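Local coordinates for signal recognition particle receptor beta subunit (Mus musculus, PDB 2FH5), which binds GTP with magnesium and, as part of the signal recognition particle receptor, helps target nascent secretory proteins to the endoplasmic reticulum membrane, at residues T21-T29 with S200-L210. Sequence-based numbering, arbitrary orientation.
Sequences TLLFVRLLT and SADIQDLEKWL. With MG (magnesium ion), chain C; GTP (guanosine-5'-triphosphate), chain D.
Leu27 and Leu23 of helix 21-29 face helix 204-210 and its N-cap, the axes approaching to 11.4 Å at a signed angle of -75°, while Arg26 meets the lead-in 200-203. At the other end of helix 21-29, the P-loop helix of this GTPase fold, Thr21 OG1 binds magnesium and Leu22 N donates to GTP O1A. Leu27 divides its branches: CD1 meets Leu210 CD1 tip to tip at 3.7 Å and also touches Leu206, whereas CD2 lies 3.5 Å from Glu207 CG and beside Ile203 CD1. Ile203, the N-cap residue, has CG1 between its backbone N and carbonyl carbon (chi1 56°), with CD1 extended beyond it (chi2 163°) to Leu27; its CG2 lies 3.9 Å from Leu23 CD2. Arg26, bent at chi2 and chi3, lays CD 3.4 Å from Ala201 CB, and Ala201 N sits 3.6 Å above the guanidinium plane, offset toward its rim; NH1 bonds Ala191 O and NH2 Gly30 O, both weakly. Replacing Arg26 by an alanine is likely to uncover Ala201 CB and deprive both carbonyls of these donors. The segments share no direct hydrogen bond: methyl and methylene contacts join the helices, while Arg26 and Glu207, whose OE1 is hydrogen-bonded to Tyr46, turn their polar ends to outside partners.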
loop_
_atom_site.group_PDB
_atom_site.type_symbol
_atom_site.label_atom_id
_atom_site.label_comp_id
_atom_site.label_asym_id
_atom_site.label_seq_id
_atom_site.Cartn_x
_atom_site.Cartn_y
_atom_site.Cartn_z
ATOM N N THR B 21 0.826 -3.312 0.436
ATOM C CA THR B 21 1.927 -2.899 -0.400
ATOM C C THR B 21 3.270 -3.390 0.096
ATOM O O THR B 21 4.099 -3.767 -0.720
ATOM C CB THR B 21 1.945 -1.383 -0.568
ATOM O OG1 THR B 21 0.703 -0.993 -1.140
ATOM C CG2 THR B 21 3.043 -0.951 -1.546
ATOM N N LEU B 22 3.495 -3.384 1.414
ATOM C CA LEU B 22 4.775 -3.853 1.913
ATOM C C LEU B 22 4.932 -5.357 1.646
ATOM O O LEU B 22 6.009 -5.780 1.254
ATOM C CB LEU B 22 4.956 -3.556 3.394
ATOM C CG LEU B 22 6.412 -3.826 3.821
ATOM C CD1 LEU B 22 7.348 -3.118 2.885
ATOM C CD2 LEU B 22 6.680 -3.359 5.252
ATOM N N LEU B 23 3.872 -6.155 1.816
ATOM C CA LEU B 23 3.970 -7.592 1.533
ATOM C C LEU B 23 4.304 -7.777 0.069
ATOM O O LEU B 23 5.153 -8.576 -0.288
ATOM C CB LEU B 23 2.653 -8.311 1.813
ATOM C CG LEU B 23 2.321 -8.623 3.262
ATOM C CD1 LEU B 23 0.974 -9.289 3.336
ATOM C CD2 LEU B 23 3.398 -9.527 3.825
ATOM N N PHE B 24 3.602 -7.028 -0.774
ATOM C CA PHE B 24 3.784 -7.046 -2.215
ATOM C C PHE B 24 5.274 -6.810 -2.529
ATOM O O PHE B 24 5.869 -7.541 -3.322
ATOM C CB PHE B 24 2.880 -5.948 -2.800
ATOM C CG PHE B 24 2.986 -5.740 -4.284
ATOM C CD1 PHE B 24 2.343 -6.582 -5.172
ATOM C CD2 PHE B 24 3.622 -4.608 -4.790
ATOM C CE1 PHE B 24 2.313 -6.296 -6.562
ATOM C CE2 PHE B 24 3.602 -4.312 -6.174
ATOM C CZ PHE B 24 2.945 -5.154 -7.052
ATOM N N VAL B 25 5.872 -5.807 -1.889
ATOM C CA VAL B 25 7.282 -5.477 -2.103
ATOM C C VAL B 25 8.202 -6.601 -1.614
ATOM O O VAL B 25 9.114 -7.026 -2.310
ATOM C CB VAL B 25 7.668 -4.157 -1.370
ATOM C CG1 VAL B 25 9.177 -3.943 -1.424
ATOM C CG2 VAL B 25 6.949 -2.981 -2.012
ATOM N N ARG B 26 7.959 -7.057 -0.401
ATOM C CA ARG B 26 8.725 -8.132 0.199
ATOM C C ARG B 26 8.731 -9.415 -0.656
ATOM O O ARG B 26 9.738 -10.120 -0.704
ATOM C CB ARG B 26 8.139 -8.464 1.562
ATOM C CG ARG B 26 9.143 -8.964 2.518
ATOM C CD ARG B 26 9.672 -7.787 3.259
ATOM N NE ARG B 26 11.108 -7.869 3.483
ATOM C CZ ARG B 26 11.780 -7.000 4.226
ATOM N NH1 ARG B 26 11.124 -6.000 4.816
ATOM N NH2 ARG B 26 13.101 -7.106 4.343
ATOM N N LEU B 27 7.605 -9.711 -1.311
ATOM C CA LEU B 27 7.480 -10.902 -2.137
ATOM C C LEU B 27 8.243 -10.768 -3.434
ATOM O O LEU B 27 8.777 -11.743 -3.957
ATOM C CB LEU B 27 6.004 -11.196 -2.467
ATOM C CG LEU B 27 5.169 -11.842 -1.359
ATOM C CD1 LEU B 27 3.704 -11.810 -1.707
ATOM C CD2 LEU B 27 5.620 -13.266 -1.150
ATOM N N LEU B 28 8.284 -9.552 -3.950
ATOM C CA LEU B 28 8.939 -9.273 -5.213
ATOM C C LEU B 28 10.434 -8.932 -5.157
ATOM O O LEU B 28 11.132 -9.103 -6.147
ATOM C CB LEU B 28 8.195 -8.122 -5.903
ATOM C CG LEU B 28 6.758 -8.373 -6.349
ATOM C CD1 LEU B 28 6.022 -7.066 -6.689
ATOM C CD2 LEU B 28 6.818 -9.291 -7.546
ATOM N N THR B 29 10.924 -8.462 -4.011
ATOM C CA THR B 29 12.320 -8.028 -3.908
ATOM C C THR B 29 13.032 -8.547 -2.677
ATOM O O THR B 29 14.263 -8.477 -2.596
ATOM C CB THR B 29 12.435 -6.480 -3.804
ATOM O OG1 THR B 29 12.075 -6.084 -2.475
ATOM C CG2 THR B 29 11.519 -5.787 -4.790
ATOM N N SER B 200 15.339 -8.772 7.142
ATOM C CA SER B 200 14.371 -9.539 6.366
ATOM C C SER B 200 13.052 -9.767 7.111
ATOM O O SER B 200 12.931 -9.504 8.321
ATOM C CB SER B 200 14.959 -10.895 5.935
ATOM O OG SER B 200 15.156 -11.764 7.037
ATOM N N ALA B 201 12.068 -10.263 6.367
ATOM C CA ALA B 201 10.741 -10.514 6.909
ATOM C C ALA B 201 10.435 -12.001 7.114
ATOM O O ALA B 201 11.259 -12.879 6.830
ATOM C CB ALA B 201 9.691 -9.886 5.988
ATOM N N ASP B 202 9.234 -12.260 7.626
ATOM C CA ASP B 202 8.749 -13.607 7.874
ATOM C C ASP B 202 7.536 -13.867 6.990
ATOM O O ASP B 202 6.397 -13.731 7.426
ATOM C CB ASP B 202 8.379 -13.775 9.352
ATOM C CG ASP B 202 7.689 -15.108 9.634
ATOM O OD1 ASP B 202 8.018 -16.124 8.960
ATOM O OD2 ASP B 202 6.821 -15.137 10.539
ATOM N N ILE B 203 7.790 -14.240 5.740
ATOM C CA ILE B 203 6.718 -14.512 4.797
ATOM C C ILE B 203 6.828 -15.916 4.197
ATOM O O ILE B 203 6.320 -16.181 3.102
ATOM C CB ILE B 203 6.701 -13.445 3.646
ATOM C CG1 ILE B 203 8.060 -13.385 2.937
ATOM C CG2 ILE B 203 6.386 -12.070 4.214
ATOM C CD1 ILE B 203 7.998 -12.688 1.571
ATOM N N GLN B 204 7.489 -16.814 4.925
ATOM C CA GLN B 204 7.685 -18.202 4.489
ATOM C C GLN B 204 6.383 -18.926 4.164
ATOM O O GLN B 204 6.219 -19.487 3.076
ATOM C CB GLN B 204 8.431 -18.976 5.571
ATOM C CG GLN B 204 9.905 -18.633 5.661
ATOM C CD GLN B 204 10.695 -19.197 4.487
ATOM O OE1 GLN B 204 10.824 -20.420 4.343
ATOM N NE2 GLN B 204 11.219 -18.311 3.635
ATOM N N ASP B 205 5.453 -18.918 5.112
ATOM C CA ASP B 205 4.169 -19.577 4.903
ATOM C C ASP B 205 3.407 -19.014 3.724
ATOM O O ASP B 205 2.805 -19.775 2.958
ATOM C CB ASP B 205 3.308 -19.481 6.156
ATOM C CG ASP B 205 3.841 -20.330 7.282
ATOM O OD1 ASP B 205 4.602 -21.278 6.976
ATOM O OD2 ASP B 205 3.492 -20.064 8.456
ATOM N N LEU B 206 3.438 -17.686 3.584
ATOM C CA LEU B 206 2.748 -16.997 2.493
ATOM C C LEU B 206 3.300 -17.415 1.132
ATOM O O LEU B 206 2.540 -17.667 0.196
ATOM C CB LEU B 206 2.875 -15.483 2.676
ATOM C CG LEU B 206 2.312 -14.574 1.580
ATOM C CD1 LEU B 206 0.811 -14.706 1.548
ATOM C CD2 LEU B 206 2.718 -13.124 1.859
ATOM N N GLU B 207 4.623 -17.479 1.015
ATOM C CA GLU B 207 5.238 -17.909 -0.242
ATOM C C GLU B 207 4.935 -19.401 -0.452
ATOM O O GLU B 207 4.801 -19.856 -1.584
ATOM C CB GLU B 207 6.751 -17.671 -0.230
ATOM C CG GLU B 207 7.143 -16.220 0.015
ATOM C CD GLU B 207 8.620 -15.935 -0.241
ATOM O OE1 GLU B 207 8.989 -15.689 -1.412
ATOM O OE2 GLU B 207 9.408 -15.962 0.733
ATOM N N LYS B 208 4.824 -20.162 0.637
ATOM C CA LYS B 208 4.487 -21.575 0.510
ATOM C C LYS B 208 3.085 -21.671 -0.092
ATOM O O LYS B 208 2.891 -22.337 -1.104
ATOM C CB LYS B 208 4.524 -22.280 1.872
ATOM C CG LYS B 208 5.558 -23.408 1.957
ATOM C CD LYS B 208 5.490 -24.190 3.290
ATOM C CE LYS B 208 6.616 -25.248 3.396
ATOM N NZ LYS B 208 6.634 -26.033 4.677
ATOM N N TRP B 209 2.117 -20.984 0.518
ATOM C CA TRP B 209 0.732 -20.992 0.026
ATOM C C TRP B 209 0.637 -20.498 -1.411
ATOM O O TRP B 209 -0.063 -21.089 -2.231
ATOM C CB TRP B 209 -0.158 -20.117 0.911
ATOM C CG TRP B 209 -1.619 -20.071 0.502
ATOM C CD1 TRP B 209 -2.605 -20.931 0.880
ATOM C CD2 TRP B 209 -2.254 -19.072 -0.319
ATOM N NE1 TRP B 209 -3.815 -20.531 0.357
ATOM C CE2 TRP B 209 -3.627 -19.395 -0.379
ATOM C CE3 TRP B 209 -1.792 -17.937 -0.999
ATOM C CZ2 TRP B 209 -4.549 -18.613 -1.096
ATOM C CZ3 TRP B 209 -2.712 -17.159 -1.713
ATOM C CH2 TRP B 209 -4.071 -17.504 -1.752
ATOM N N LEU B 210 1.317 -19.400 -1.717
ATOM C CA LEU B 210 1.292 -18.872 -3.075
ATOM C C LEU B 210 1.804 -19.928 -4.045
ATOM O O LEU B 210 1.258 -20.106 -5.132
ATOM C CB LEU B 210 2.141 -17.610 -3.166
ATOM C CG LEU B 210 1.442 -16.321 -2.715
ATOM C CD1 LEU B 210 2.472 -15.224 -2.554
ATOM C CD2 LEU B 210 0.383 -15.927 -3.744
HETATM MG MG MG C . -0.919 0.183 -0.349
HETATM P PG GTP D . -3.253 1.089 1.741
HETATM O O1G GTP D . -3.759 2.273 2.410
HETATM O O2G GTP D . -2.418 1.403 0.543
HETATM O O3G GTP D . -4.408 0.126 1.388
HETATM O O3B GTP D . -2.212 0.402 2.933
HETATM P PB GTP D . -1.380 -0.876 2.783
HETATM O O1B GTP D . -2.155 -2.061 3.259
HETATM O O2B GTP D . -0.822 -1.096 1.391
HETATM O O3A GTP D . -0.244 -0.563 3.862
HETATM P PA GTP D . 1.319 -0.507 3.687
HETATM O O1A GTP D . 1.835 -1.659 3.016
HETATM O O2A GTP D . 1.721 0.779 3.020
HETATM O "O5'" GTP D . 1.700 -0.593 5.222
HETATM C "C5'" GTP D . 1.287 0.461 6.076
HETATM C "C4'" GTP D . 2.350 0.685 7.150
HETATM O "O4'" GTP D . 2.540 -0.504 7.947
HETATM C "C3'" GTP D . 3.742 1.007 6.597
HETATM O "O3'" GTP D . 4.403 2.016 7.413
HETATM C "C2'" GTP D . 4.446 -0.318 6.650
HETATM O "O2'" GTP D . 5.885 -0.260 6.587
HETATM C "C1'" GTP D . 3.888 -0.968 7.917
HETATM N N9 GTP D . 3.828 -2.418 7.879
HETATM C C8 GTP D . 3.321 -3.201 6.836
HETATM N N7 GTP D . 3.417 -4.494 7.138
HETATM C C5 GTP D . 4.004 -4.564 8.420
HETATM C C6 GTP D . 4.353 -5.629 9.272
HETATM O O6 GTP D . 4.223 -6.828 9.111
HETATM N N1 GTP D . 4.947 -5.300 10.520
HETATM C C2 GTP D . 5.190 -3.999 10.918
HETATM N N2 GTP D . 5.781 -3.774 12.124
HETATM N N3 GTP D . 4.842 -2.975 10.094
HETATM C C4 GTP D . 4.263 -3.265 8.864
HETATM O O HOH W 1 -2.360 -1.038 -1.264
HETATM O O HOH W 2 0.568 1.292 0.608
#